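Local coordinates for protein aromatic amino acid aminotransferase I (Candida albicans WO-1, PDB 6HNU) that probably catalyses pyridoxal-phosphate-dependent transfer of an amino group from aromatic amino acids to 2-oxoglutarate, giving an aromatic oxo-acid and glutamate, at residues D123-V128 with Y249-M254; V280-S285 with V292-S297; E274-L279 with G351-L356; K119-M124 with L308-G313. All coordinates share one frame; numbering follows the deposited sequence. Where two conformers were deposited one is given.

Contact 1: residues D123-V128 with Y249-M254; sequences DMVHKV and YYFLQM. With PLP (pyridoxal-5'-phosphate), chain I.
V125 and F251, whose CA atoms lie 10.9 Å apart, mark where the last turn of helix 112-126 faces the loop 249-254 that follows strand 242-246, a separation that side chains span. Y250 does most of the bridging. With CG anti to the backbone N (chi1 -172°), its long flat ring is carried toward the helix end, sliding past H126. CE1 of H126 comes in over one face of the phenol, 3.7 Å from CZ of Y250, and the two ring planes are inclined at 54°, an oblique approach.

V125, short and forked, suits the wedge between two aromatic rings. Its CG1 approaches CE2 of Y250 at 4.1 Å, and its CG2 meets the edge of the F251 ring, 4.2 Å from CZ. Within the loop, Q253 folds back so that NE2 donates to O of Y250 at 2.8 Å while lying over the centre of the phenol ring; its OE1 is taken by V280 N. Just before Y250 in the chain, Y249 takes its OH to the cofactor, where it accepts a 2.6 Å bond from O3.

The polar ends are buried but well supplied. Y250 OH bonds to V280 O and also accepts from a water 3.0 Å away, while H126 ND1 has S282 as its main partner. R294 adds a cation-pi contact to the phenol. Held at its hydroxyl and covered by H126 and Q253, the Y250 ring probably has little freedom to turn, directly beside a cofactor-binding tyrosine.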
# COMPACT_ATOMS: atom_id res chain seq x y z
N ASP B 123 -11.12 -19.50 10.11
CA ASP B 123 -11.17 -20.82 10.79
C ASP B 123 -12.49 -21.54 10.51
O ASP B 123 -12.48 -22.77 10.37
CB ASP B 123 -10.90 -20.68 12.28
CG ASP B 123 -10.21 -21.91 12.87
OD1 ASP B 123 -9.63 -22.72 12.10
OD2 ASP B 123 -10.17 -21.97 14.10
N MET B 124 -13.62 -20.82 10.49
CA MET B 124 -14.96 -21.41 10.25
C MET B 124 -14.96 -22.08 8.88
O MET B 124 -15.56 -23.13 8.73
CB MET B 124 -15.95 -20.25 10.28
CG MET B 124 -17.37 -20.61 10.18
SD MET B 124 -18.30 -19.09 9.92
CE MET B 124 -17.56 -17.94 11.06
N VAL B 125 -14.31 -21.48 7.89
CA VAL B 125 -14.34 -21.96 6.48
C VAL B 125 -13.22 -22.99 6.23
O VAL B 125 -13.49 -23.98 5.54
CB VAL B 125 -14.24 -20.78 5.49
CG1 VAL B 125 -14.16 -21.29 4.06
CG2 VAL B 125 -15.41 -19.81 5.62
N HIS B 126 -12.03 -22.79 6.75
CA HIS B 126 -10.80 -23.48 6.30
C HIS B 126 -10.27 -24.44 7.36
O HIS B 126 -9.42 -25.26 7.00
CB HIS B 126 -9.72 -22.48 5.88
CG HIS B 126 -10.17 -21.60 4.77
ND1 HIS B 126 -10.40 -22.10 3.48
CD2 HIS B 126 -10.58 -20.31 4.76
CE1 HIS B 126 -10.83 -21.10 2.72
NE2 HIS B 126 -10.95 -19.98 3.49
N LYS B 127 -10.72 -24.32 8.62
CA LYS B 127 -10.32 -25.26 9.70
C LYS B 127 -8.80 -25.50 9.62
O LYS B 127 -8.36 -26.66 9.39
CB LYS B 127 -11.20 -26.51 9.57
CG LYS B 127 -11.94 -26.95 10.83
CD LYS B 127 -11.16 -26.71 12.13
CE LYS B 127 -11.78 -27.33 13.36
NZ LYS B 127 -11.52 -28.79 13.43
N VAL B 128 -7.98 -24.46 9.78
CA VAL B 128 -6.51 -24.54 9.54
C VAL B 128 -5.95 -25.62 10.46
O VAL B 128 -6.22 -25.61 11.67
CB VAL B 128 -5.80 -23.19 9.76
CG1 VAL B 128 -4.32 -23.26 9.42
CG2 VAL B 128 -6.49 -22.07 8.97
N TYR B 249 -11.07 -15.01 -5.86
CA TYR B 249 -12.33 -15.49 -6.48
C TYR B 249 -12.91 -16.67 -5.69
O TYR B 249 -13.86 -17.29 -6.16
CB TYR B 249 -12.09 -15.90 -7.93
CG TYR B 249 -11.40 -14.89 -8.81
CD1 TYR B 249 -11.98 -13.68 -9.11
CD2 TYR B 249 -10.16 -15.16 -9.34
CE1 TYR B 249 -11.36 -12.76 -9.94
CE2 TYR B 249 -9.53 -14.27 -10.19
CZ TYR B 249 -10.12 -13.06 -10.49
OH TYR B 249 -9.53 -12.15 -11.32
N TYR B 250 -12.36 -17.00 -4.50
CA TYR B 250 -12.80 -18.17 -3.72
C TYR B 250 -14.32 -18.15 -3.51
O TYR B 250 -14.93 -19.19 -3.59
CB TYR B 250 -12.11 -18.25 -2.36
CG TYR B 250 -12.40 -19.54 -1.64
CD1 TYR B 250 -11.74 -20.71 -1.97
CD2 TYR B 250 -13.32 -19.58 -0.60
CE1 TYR B 250 -11.97 -21.89 -1.31
CE2 TYR B 250 -13.58 -20.76 0.07
CZ TYR B 250 -12.92 -21.91 -0.28
OH TYR B 250 -13.15 -23.06 0.36
N PHE B 251 -14.93 -17.00 -3.30
CA PHE B 251 -16.37 -16.94 -2.96
C PHE B 251 -17.17 -16.66 -4.24
O PHE B 251 -18.36 -16.35 -4.14
CB PHE B 251 -16.58 -15.97 -1.78
CG PHE B 251 -16.19 -16.59 -0.47
CD1 PHE B 251 -16.76 -17.79 -0.06
CD2 PHE B 251 -15.17 -16.06 0.30
CE1 PHE B 251 -16.36 -18.40 1.12
CE2 PHE B 251 -14.76 -16.69 1.47
CZ PHE B 251 -15.37 -17.85 1.88
N LEU B 252 -16.55 -16.82 -5.42
CA LEU B 252 -17.30 -16.85 -6.70
C LEU B 252 -17.48 -18.31 -7.11
O LEU B 252 -17.82 -18.56 -8.29
CB LEU B 252 -16.58 -16.05 -7.78
CG LEU B 252 -16.25 -14.60 -7.40
CD1 LEU B 252 -15.74 -13.83 -8.59
CD2 LEU B 252 -17.45 -13.89 -6.80
N GLN B 253 -17.31 -19.26 -6.18
CA GLN B 253 -17.78 -20.65 -6.42
C GLN B 253 -19.29 -20.64 -6.74
O GLN B 253 -20.04 -19.77 -6.23
CB GLN B 253 -17.41 -21.57 -5.27
CG GLN B 253 -15.91 -21.86 -5.27
CD GLN B 253 -15.49 -22.65 -4.07
OE1 GLN B 253 -15.77 -23.84 -3.95
NE2 GLN B 253 -14.86 -21.98 -3.11
N MET B 254 -19.70 -21.59 -7.59
CA MET B 254 -21.07 -21.64 -8.13
C MET B 254 -21.58 -23.07 -8.02
O MET B 254 -20.78 -23.99 -7.87
CB MET B 254 -21.10 -21.19 -9.59
CG MET B 254 -20.77 -19.72 -9.76
SD MET B 254 -20.50 -19.23 -11.48
CE MET B 254 -19.02 -20.20 -11.79
N1 PLP I . -4.81 -11.78 -7.95
C2 PLP I . -5.42 -12.24 -9.05
C2A PLP I . -5.03 -13.58 -9.57
C3 PLP I . -6.40 -11.50 -9.70
O3 PLP I . -6.94 -12.00 -10.85
C4 PLP I . -6.73 -10.22 -9.19
C4A PLP I . -7.74 -9.41 -9.87
C5 PLP I . -6.11 -9.77 -8.02
C6 PLP I . -5.14 -10.57 -7.46
C5A PLP I . -6.36 -8.39 -7.47
O4P PLP I . -6.58 -8.44 -6.03
P PLP I . -6.73 -7.19 -5.13
O1P PLP I . -7.08 -7.83 -3.81
O2P PLP I . -7.88 -6.34 -5.75
O3P PLP I . -5.40 -6.45 -5.13
O HOH W 1 -14.07 -25.04 2.46
O HOH W 2 -11.44 -24.90 2.80

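Contact 2: residues V280-S285 with V292-S297; sequences VPSFIS and VVRLDS. With PLP (pyridoxal-5'-phosphate), chain I.
S282 OG, on the residue that touches R294 across this contact, is gripped from two directions: S285 N donates to it at 2.8 Å, making S282 the N-cap of helix 283-286, and H126 is its second partner. A serine hydroxyl suits such a place because it is short enough to fold forward and accept from a first-turn N-H that has no carbonyl partner in the helix. The favour is partly returned, since S285 OG donates to O of S282 at 2.7 Å.

CB of S282 lies 3.3 Å from NH1 of R294. That arginine leaves strand 292-297 with its chain extended from CG to NE, which carries the guanidinium to the cap. There NE meets OD1 of D296 on the syn side, though 32° out of the carboxylate plane, in a salt bridge of 2.9 Å, and NH1 forms another with E245.

The rest of the contact is apolar. I284 lays CG1 3.6 Å from CB of R294 and places CD1 3.6 Å from CG1 of V292; the same V292 methyl also meets CB of F283. At the strand's far end, S297 OG donates to O1P of the cofactor. Flanked by two carboxylates, buried R294 probably keeps its charge, and E245, which also accepts from F283 N and I284 N, links it to the helix start.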
# COMPACT_ATOMS: atom_id res chain seq x y z
N VAL B 280 -15.03 -25.87 -2.18
CA VAL B 280 -13.87 -26.76 -2.43
C VAL B 280 -12.87 -26.55 -1.30
O VAL B 280 -12.64 -25.41 -0.90
CB VAL B 280 -13.22 -26.46 -3.80
CG1 VAL B 280 -12.72 -25.02 -3.85
CG2 VAL B 280 -12.09 -27.41 -4.11
N PRO B 281 -12.23 -27.60 -0.75
CA PRO B 281 -11.16 -27.39 0.23
C PRO B 281 -10.05 -26.47 -0.31
O PRO B 281 -9.56 -26.70 -1.41
CB PRO B 281 -10.60 -28.80 0.47
CG PRO B 281 -11.08 -29.56 -0.74
CD PRO B 281 -12.46 -29.02 -1.01
N SER B 282 -9.65 -25.49 0.50
CA SER B 282 -8.47 -24.63 0.24
C SER B 282 -7.19 -25.44 0.46
O SER B 282 -7.22 -26.50 1.15
CB SER B 282 -8.45 -23.44 1.17
OG SER B 282 -8.38 -23.91 2.52
N PHE B 283 -6.07 -24.95 -0.07
CA PHE B 283 -4.75 -25.49 0.31
C PHE B 283 -4.51 -25.23 1.80
O PHE B 283 -3.94 -26.17 2.48
CB PHE B 283 -3.62 -24.96 -0.56
CG PHE B 283 -3.58 -25.57 -1.92
CD1 PHE B 283 -3.04 -26.84 -2.10
CD2 PHE B 283 -4.08 -24.87 -3.01
CE1 PHE B 283 -2.99 -27.40 -3.36
CE2 PHE B 283 -4.01 -25.42 -4.27
CZ PHE B 283 -3.46 -26.69 -4.45
N ILE B 284 -4.95 -24.09 2.36
CA ILE B 284 -4.78 -23.92 3.84
C ILE B 284 -5.48 -25.07 4.57
O ILE B 284 -4.90 -25.53 5.58
CB ILE B 284 -5.35 -22.56 4.28
CG1 ILE B 284 -4.48 -21.38 3.83
CG2 ILE B 284 -5.63 -22.51 5.78
CD1 ILE B 284 -3.14 -21.33 4.49
N SER B 285 -6.69 -25.46 4.17
CA SER B 285 -7.45 -26.55 4.85
C SER B 285 -6.64 -27.85 4.82
O SER B 285 -6.79 -28.66 5.77
CB SER B 285 -8.85 -26.73 4.34
OG SER B 285 -8.88 -27.45 3.11
N VAL B 292 1.62 -23.49 3.34
CA VAL B 292 0.69 -22.72 2.47
C VAL B 292 0.62 -21.27 2.98
O VAL B 292 0.45 -21.08 4.21
CB VAL B 292 -0.70 -23.35 2.34
CG1 VAL B 292 -1.62 -22.56 1.43
CG2 VAL B 292 -0.61 -24.77 1.84
N VAL B 293 0.68 -20.31 2.06
CA VAL B 293 0.30 -18.91 2.33
C VAL B 293 -0.88 -18.59 1.43
O VAL B 293 -0.77 -18.79 0.21
CB VAL B 293 1.48 -17.94 2.17
CG1 VAL B 293 1.11 -16.53 2.57
CG2 VAL B 293 2.67 -18.40 2.99
N ARG B 294 -1.96 -18.13 2.04
CA ARG B 294 -3.19 -17.73 1.32
C ARG B 294 -3.28 -16.20 1.25
O ARG B 294 -3.11 -15.51 2.28
CB ARG B 294 -4.42 -18.35 1.98
CG ARG B 294 -5.75 -17.93 1.35
CD ARG B 294 -6.92 -18.52 2.11
NE ARG B 294 -8.17 -18.37 1.41
CZ ARG B 294 -8.69 -19.24 0.55
NH1 ARG B 294 -8.02 -20.31 0.21
NH2 ARG B 294 -9.84 -18.99 -0.04
N LEU B 295 -3.56 -15.67 0.06
CA LEU B 295 -3.81 -14.23 -0.17
C LEU B 295 -5.32 -14.07 -0.31
O LEU B 295 -5.92 -14.51 -1.32
CB LEU B 295 -3.04 -13.72 -1.40
CG LEU B 295 -1.62 -14.27 -1.55
CD1 LEU B 295 -0.97 -13.69 -2.79
CD2 LEU B 295 -0.76 -13.99 -0.32
N ASP B 296 -5.95 -13.49 0.71
CA ASP B 296 -7.41 -13.24 0.71
C ASP B 296 -7.73 -11.77 0.51
O ASP B 296 -7.00 -10.90 1.02
CB ASP B 296 -8.03 -13.67 2.05
CG ASP B 296 -8.39 -15.13 2.13
OD1 ASP B 296 -9.10 -15.60 1.22
OD2 ASP B 296 -8.05 -15.79 3.16
N SER B 297 -8.82 -11.47 -0.22
CA SER B 297 -9.16 -10.08 -0.54
C SER B 297 -10.67 -9.86 -0.44
O SER B 297 -11.43 -10.77 -0.79
CB SER B 297 -8.72 -9.75 -1.94
OG SER B 297 -8.96 -8.39 -2.21
N1 PLP I . -4.81 -11.78 -7.95
C2 PLP I . -5.42 -12.24 -9.05
C2A PLP I . -5.03 -13.58 -9.57
C3 PLP I . -6.40 -11.50 -9.70
O3 PLP I . -6.94 -12.00 -10.85
C4 PLP I . -6.73 -10.22 -9.19
C4A PLP I . -7.74 -9.41 -9.87
C5 PLP I . -6.11 -9.77 -8.02
C6 PLP I . -5.14 -10.57 -7.46
C5A PLP I . -6.36 -8.39 -7.47
O4P PLP I . -6.58 -8.44 -6.03
P PLP I . -6.73 -7.19 -5.13
O1P PLP I . -7.08 -7.83 -3.81
O2P PLP I . -7.88 -6.34 -5.75
O3P PLP I . -5.40 -6.45 -5.13

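Contact 3: residues E274-L279 with G351-L356; sequences EFLKAL and GYLDWL
F275 and L276 pack against L353 and L356 in a helix-helix contact, where the short helix 272-278 lies across the long helix 334-377. The two segment axes pass 11.4 Å apart at a crossing angle of 62°, a wide separation that calls for large apolar side chains to fill it. As in other aminotransferases of this fold type, a long helix such as 334-377 probably runs from the large domain toward the small one.

The aromatic contacts centre on F275. Its CG is anti to the backbone N (chi1 173°), which projects the ring at the long helix. There the ring crosses both leucines obliquely: CZ of F275 comes 3.7 Å from CB of L356, near the stem of that residue. One face is covered, toward its rim, by CD1 of L279; the ring edge is what points at L353 of the long helix.

The aliphatic contacts are slighter. L276, which is partly exposed, crosses L353 at about a right angle and also leans on V125 of helix 112-126. L356 lays CD1 over one face of the Y352 ring, one turn back on its own helix.

Just outside the apolar patch, D354 bonds to H272 at the start of the short helix, a polar link between the same two helices, and to S66. W355 donates from NE1 to V301 O and packs on Y52 of the second subunit.

One methyl touches two consecutive residues of the short helix: CD2 of L353 lies 4.0 Å from CD2 of L276 and 4.0 Å from CE2 of F275, at the edge of the phenyl ring.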
# COMPACT_ATOMS: atom_id res chain seq x y z
N GLU B 274 -25.09 -26.25 4.22
CA GLU B 274 -24.94 -26.75 2.83
C GLU B 274 -23.90 -25.88 2.13
O GLU B 274 -23.06 -26.42 1.41
CB GLU B 274 -26.25 -26.72 2.02
CG GLU B 274 -27.22 -27.83 2.38
CD GLU B 274 -28.42 -27.99 1.46
OE1 GLU B 274 -28.59 -27.19 0.52
OE2 GLU B 274 -29.17 -28.95 1.67
N PHE B 275 -23.96 -24.57 2.35
CA PHE B 275 -23.01 -23.64 1.70
C PHE B 275 -21.57 -24.02 2.05
O PHE B 275 -20.78 -24.25 1.12
CB PHE B 275 -23.30 -22.19 2.08
CG PHE B 275 -22.28 -21.20 1.59
CD1 PHE B 275 -22.15 -20.93 0.24
CD2 PHE B 275 -21.44 -20.55 2.49
CE1 PHE B 275 -21.25 -19.97 -0.20
CE2 PHE B 275 -20.54 -19.59 2.05
CZ PHE B 275 -20.44 -19.31 0.70
N LEU B 276 -21.25 -24.11 3.35
CA LEU B 276 -19.88 -24.37 3.83
C LEU B 276 -19.43 -25.76 3.36
O LEU B 276 -18.22 -25.93 3.09
CB LEU B 276 -19.81 -24.24 5.36
CG LEU B 276 -19.97 -22.84 5.94
CD1 LEU B 276 -19.87 -22.90 7.46
CD2 LEU B 276 -18.95 -21.83 5.40
N LYS B 277 -20.35 -26.73 3.28
CA LYS B 277 -20.00 -28.11 2.84
C LYS B 277 -19.71 -28.13 1.33
O LYS B 277 -19.00 -29.05 0.91
CB LYS B 277 -21.10 -29.13 3.14
CG LYS B 277 -20.90 -29.90 4.43
CD LYS B 277 -22.09 -30.73 4.88
CE LYS B 277 -22.05 -31.09 6.35
NZ LYS B 277 -22.69 -30.05 7.19
N ALA B 278 -20.30 -27.22 0.57
CA ALA B 278 -20.19 -27.20 -0.91
C ALA B 278 -18.84 -26.63 -1.36
O ALA B 278 -18.46 -26.90 -2.52
CB ALA B 278 -21.31 -26.42 -1.51
N LEU B 279 -18.18 -25.81 -0.53
CA LEU B 279 -16.97 -25.05 -0.92
C LEU B 279 -15.81 -26.04 -1.12
O LEU B 279 -15.69 -26.99 -0.36
CB LEU B 279 -16.68 -24.02 0.18
CG LEU B 279 -17.75 -22.93 0.32
CD1 LEU B 279 -17.42 -22.01 1.47
CD2 LEU B 279 -17.94 -22.15 -0.96
N GLY B 351 -24.68 -12.88 8.71
CA GLY B 351 -24.99 -11.95 7.61
C GLY B 351 -23.94 -12.02 6.52
O GLY B 351 -24.30 -11.96 5.36
N TYR B 352 -22.67 -12.16 6.89
CA TYR B 352 -21.59 -12.22 5.87
C TYR B 352 -21.81 -13.51 5.07
O TYR B 352 -21.71 -13.51 3.84
CB TYR B 352 -20.21 -12.14 6.52
CG TYR B 352 -19.07 -12.03 5.53
CD1 TYR B 352 -19.10 -11.06 4.54
CD2 TYR B 352 -17.95 -12.85 5.62
CE1 TYR B 352 -18.07 -10.95 3.62
CE2 TYR B 352 -16.91 -12.74 4.71
CZ TYR B 352 -16.95 -11.75 3.74
OH TYR B 352 -15.96 -11.65 2.80
N LEU B 353 -22.10 -14.62 5.76
CA LEU B 353 -22.43 -15.87 5.05
C LEU B 353 -23.63 -15.62 4.13
O LEU B 353 -23.60 -16.12 3.01
CB LEU B 353 -22.69 -16.98 6.06
CG LEU B 353 -21.47 -17.51 6.78
CD1 LEU B 353 -21.90 -18.50 7.86
CD2 LEU B 353 -20.47 -18.15 5.82
N ASP B 354 -24.68 -14.90 4.58
CA ASP B 354 -25.83 -14.63 3.71
C ASP B 354 -25.34 -13.90 2.45
O ASP B 354 -25.88 -14.13 1.32
CB ASP B 354 -26.91 -13.80 4.41
CG ASP B 354 -27.62 -14.46 5.59
OD1 ASP B 354 -27.79 -15.68 5.57
OD2 ASP B 354 -28.08 -13.70 6.46
N TRP B 355 -24.42 -12.95 2.64
CA TRP B 355 -23.89 -12.15 1.52
C TRP B 355 -23.17 -13.08 0.54
O TRP B 355 -23.41 -12.96 -0.70
CB TRP B 355 -22.98 -11.04 2.04
CG TRP B 355 -22.38 -10.26 0.92
CD1 TRP B 355 -21.16 -10.46 0.33
CD2 TRP B 355 -23.01 -9.20 0.22
NE1 TRP B 355 -20.97 -9.53 -0.64
CE2 TRP B 355 -22.09 -8.76 -0.76
CE3 TRP B 355 -24.23 -8.53 0.36
CZ2 TRP B 355 -22.35 -7.68 -1.59
CZ3 TRP B 355 -24.49 -7.46 -0.47
CH2 TRP B 355 -23.57 -7.04 -1.44
N LEU B 356 -22.32 -13.97 1.04
CA LEU B 356 -21.54 -14.92 0.20
C LEU B 356 -22.48 -15.91 -0.50
O LEU B 356 -22.19 -16.28 -1.66
CB LEU B 356 -20.51 -15.62 1.08
CG LEU B 356 -19.55 -14.69 1.81
CD1 LEU B 356 -18.61 -15.52 2.65
CD2 LEU B 356 -18.77 -13.80 0.83

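Contact 4: residues K119-M124 with L308-G313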
# COMPACT_ATOMS: atom_id res chain seq x y z
N LYS B 119 -10.13 -13.62 11.34
CA LYS B 119 -9.56 -14.90 11.82
C LYS B 119 -10.69 -15.90 12.08
O LYS B 119 -10.55 -17.08 11.70
CB LYS B 119 -8.66 -14.67 13.03
CG LYS B 119 -7.90 -15.91 13.44
CD LYS B 119 -6.78 -15.69 14.46
CE LYS B 119 -5.97 -16.94 14.71
NZ LYS B 119 -4.79 -16.69 15.57
N GLU B 120 -11.80 -15.48 12.69
CA GLU B 120 -12.95 -16.37 12.92
C GLU B 120 -13.49 -16.85 11.56
O GLU B 120 -13.76 -18.04 11.44
CB GLU B 120 -14.06 -15.64 13.65
CG GLU B 120 -13.71 -15.35 15.11
CD GLU B 120 -14.67 -14.44 15.86
OE1 GLU B 120 -15.44 -13.65 15.24
OE2 GLU B 120 -14.63 -14.51 17.10
N HIS B 121 -13.68 -15.93 10.63
CA HIS B 121 -14.09 -16.25 9.23
C HIS B 121 -13.19 -17.34 8.65
O HIS B 121 -13.72 -18.41 8.20
CB HIS B 121 -14.13 -15.00 8.38
CG HIS B 121 -14.35 -15.32 6.94
ND1 HIS B 121 -15.58 -15.74 6.45
CD2 HIS B 121 -13.48 -15.33 5.90
CE1 HIS B 121 -15.46 -15.99 5.15
NE2 HIS B 121 -14.16 -15.75 4.78
N THR B 122 -11.88 -17.10 8.69
CA THR B 122 -10.86 -18.03 8.14
C THR B 122 -11.01 -19.42 8.78
O THR B 122 -11.07 -20.42 8.04
CB THR B 122 -9.46 -17.44 8.30
OG1 THR B 122 -9.43 -16.25 7.52
CG2 THR B 122 -8.35 -18.37 7.85
N ASP B 123 -11.12 -19.50 10.11
CA ASP B 123 -11.17 -20.82 10.79
C ASP B 123 -12.49 -21.54 10.51
O ASP B 123 -12.48 -22.77 10.37
CB ASP B 123 -10.90 -20.68 12.28
CG ASP B 123 -10.21 -21.91 12.87
OD1 ASP B 123 -9.63 -22.72 12.10
OD2 ASP B 123 -10.17 -21.97 14.10
N MET B 124 -13.62 -20.82 10.49
CA MET B 124 -14.96 -21.41 10.25
C MET B 124 -14.96 -22.08 8.88
O MET B 124 -15.56 -23.13 8.73
CB MET B 124 -15.95 -20.25 10.28
CG MET B 124 -17.37 -20.61 10.18
SD MET B 124 -18.30 -19.09 9.92
CE MET B 124 -17.56 -17.94 11.06
N LEU B 308 -8.12 -3.68 0.89
CA LEU B 308 -8.05 -4.41 2.17
C LEU B 308 -8.15 -5.89 1.88
O LEU B 308 -9.09 -6.36 1.20
CB LEU B 308 -9.21 -3.98 3.08
CG LEU B 308 -9.20 -4.53 4.50
CD1 LEU B 308 -7.94 -4.14 5.27
CD2 LEU B 308 -10.43 -4.02 5.25
N GLY B 309 -7.19 -6.62 2.41
CA GLY B 309 -7.26 -8.06 2.38
C GLY B 309 -6.50 -8.58 3.57
O GLY B 309 -6.22 -7.79 4.55
N TRP B 310 -6.19 -9.84 3.52
CA TRP B 310 -5.38 -10.44 4.59
C TRP B 310 -4.55 -11.60 4.04
O TRP B 310 -4.72 -12.04 2.87
CB TRP B 310 -6.26 -10.80 5.81
CG TRP B 310 -7.29 -11.84 5.54
CD1 TRP B 310 -7.19 -13.17 5.83
CD2 TRP B 310 -8.57 -11.66 4.91
NE1 TRP B 310 -8.34 -13.80 5.44
CE2 TRP B 310 -9.19 -12.92 4.85
CE3 TRP B 310 -9.23 -10.56 4.37
CZ2 TRP B 310 -10.45 -13.11 4.30
CZ3 TRP B 310 -10.48 -10.74 3.80
CH2 TRP B 310 -11.07 -12.00 3.78
N ILE B 311 -3.64 -12.07 4.87
CA ILE B 311 -2.70 -13.14 4.50
C ILE B 311 -2.79 -14.17 5.61
O ILE B 311 -2.71 -13.76 6.78
CB ILE B 311 -1.28 -12.58 4.31
CG1 ILE B 311 -1.24 -11.48 3.23
CG2 ILE B 311 -0.27 -13.67 4.01
CD1 ILE B 311 0.01 -10.61 3.25
N VAL B 312 -2.99 -15.44 5.25
CA VAL B 312 -3.08 -16.59 6.18
C VAL B 312 -1.82 -17.43 6.01
O VAL B 312 -1.48 -17.82 4.88
CB VAL B 312 -4.33 -17.43 6.00
CG1 VAL B 312 -4.52 -18.35 7.19
CG2 VAL B 312 -5.57 -16.55 5.76
N GLY B 313 -1.21 -17.79 7.13
CA GLY B 313 -0.03 -18.64 7.13
C GLY B 313 0.57 -18.79 8.52
O GLY B 313 -0.04 -18.38 9.53
O HOH W 3 -9.78 -16.83 4.84
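T122 and H121 of helix 112-126 rest on W310 and V312 of strand 309-314, a helix packed on the large-domain sheet of an aminotransferase of the class I family. The strand runs antiparallel to both its neighbours, 133-138 and 292-297, and the helix segment crosses it at 51°, with axes 10.7 Å apart.

T122 serves two needs at once. Its chi1 of -63° sets OG1 beside its own backbone N, where I118 O one turn back is its principal partner, and leaves CG2 anti to that N. The methyl therefore heads for the sheet and meets V312 tip to tip, 3.9 Å from CG1 of V312, a fitting pair of small branched residues. The hydroxyl, meanwhile, receives a weak bond of 3.4 Å from NE1 of W310, bent to 135° at the hydrogen.

W310 takes the less common rotamer in which CG stands between the backbone N and the carbonyl carbon (chi1 64°). This brings the NE1 side of the indole past T122 and its CZ2 side to H121. The imidazole crosses the indole at about a right angle, CD2 of H121 lying 4.1 Å from CZ2 of W310. H121 is itself hemmed in by Y352, edge-to-face, and by F251, so a flat ring suits its narrow place.

A bound water completes the polar corner: lying in the indole plane at its edge, it donates to OG1 of T122 at 2.8 Å and weakly accepts from NE1 of W310.

In the fold
Contacts 1 and 4 start from the same helix, 112-126, and share D123 and M124; their centres are about 10 Å apart. Contact 2 lies about 8 Å from contact 1 and about 9 Å from contact 4, which it joins through neighbouring antiparallel strands 292-297 and 309-314 of the mixed sheet. Contact 3 is more peripheral, about 8 Å from contact 1 but 16 Å from contact 2. Along the chain, contact 2 opens after contact 1 has closed and is nested inside the loops closed by contacts 3 and 4, which cross. Together they layer the long helix 334-377, helix 112-126 and the sheet beside the cofactor, which contacts 1 and 2 both touch.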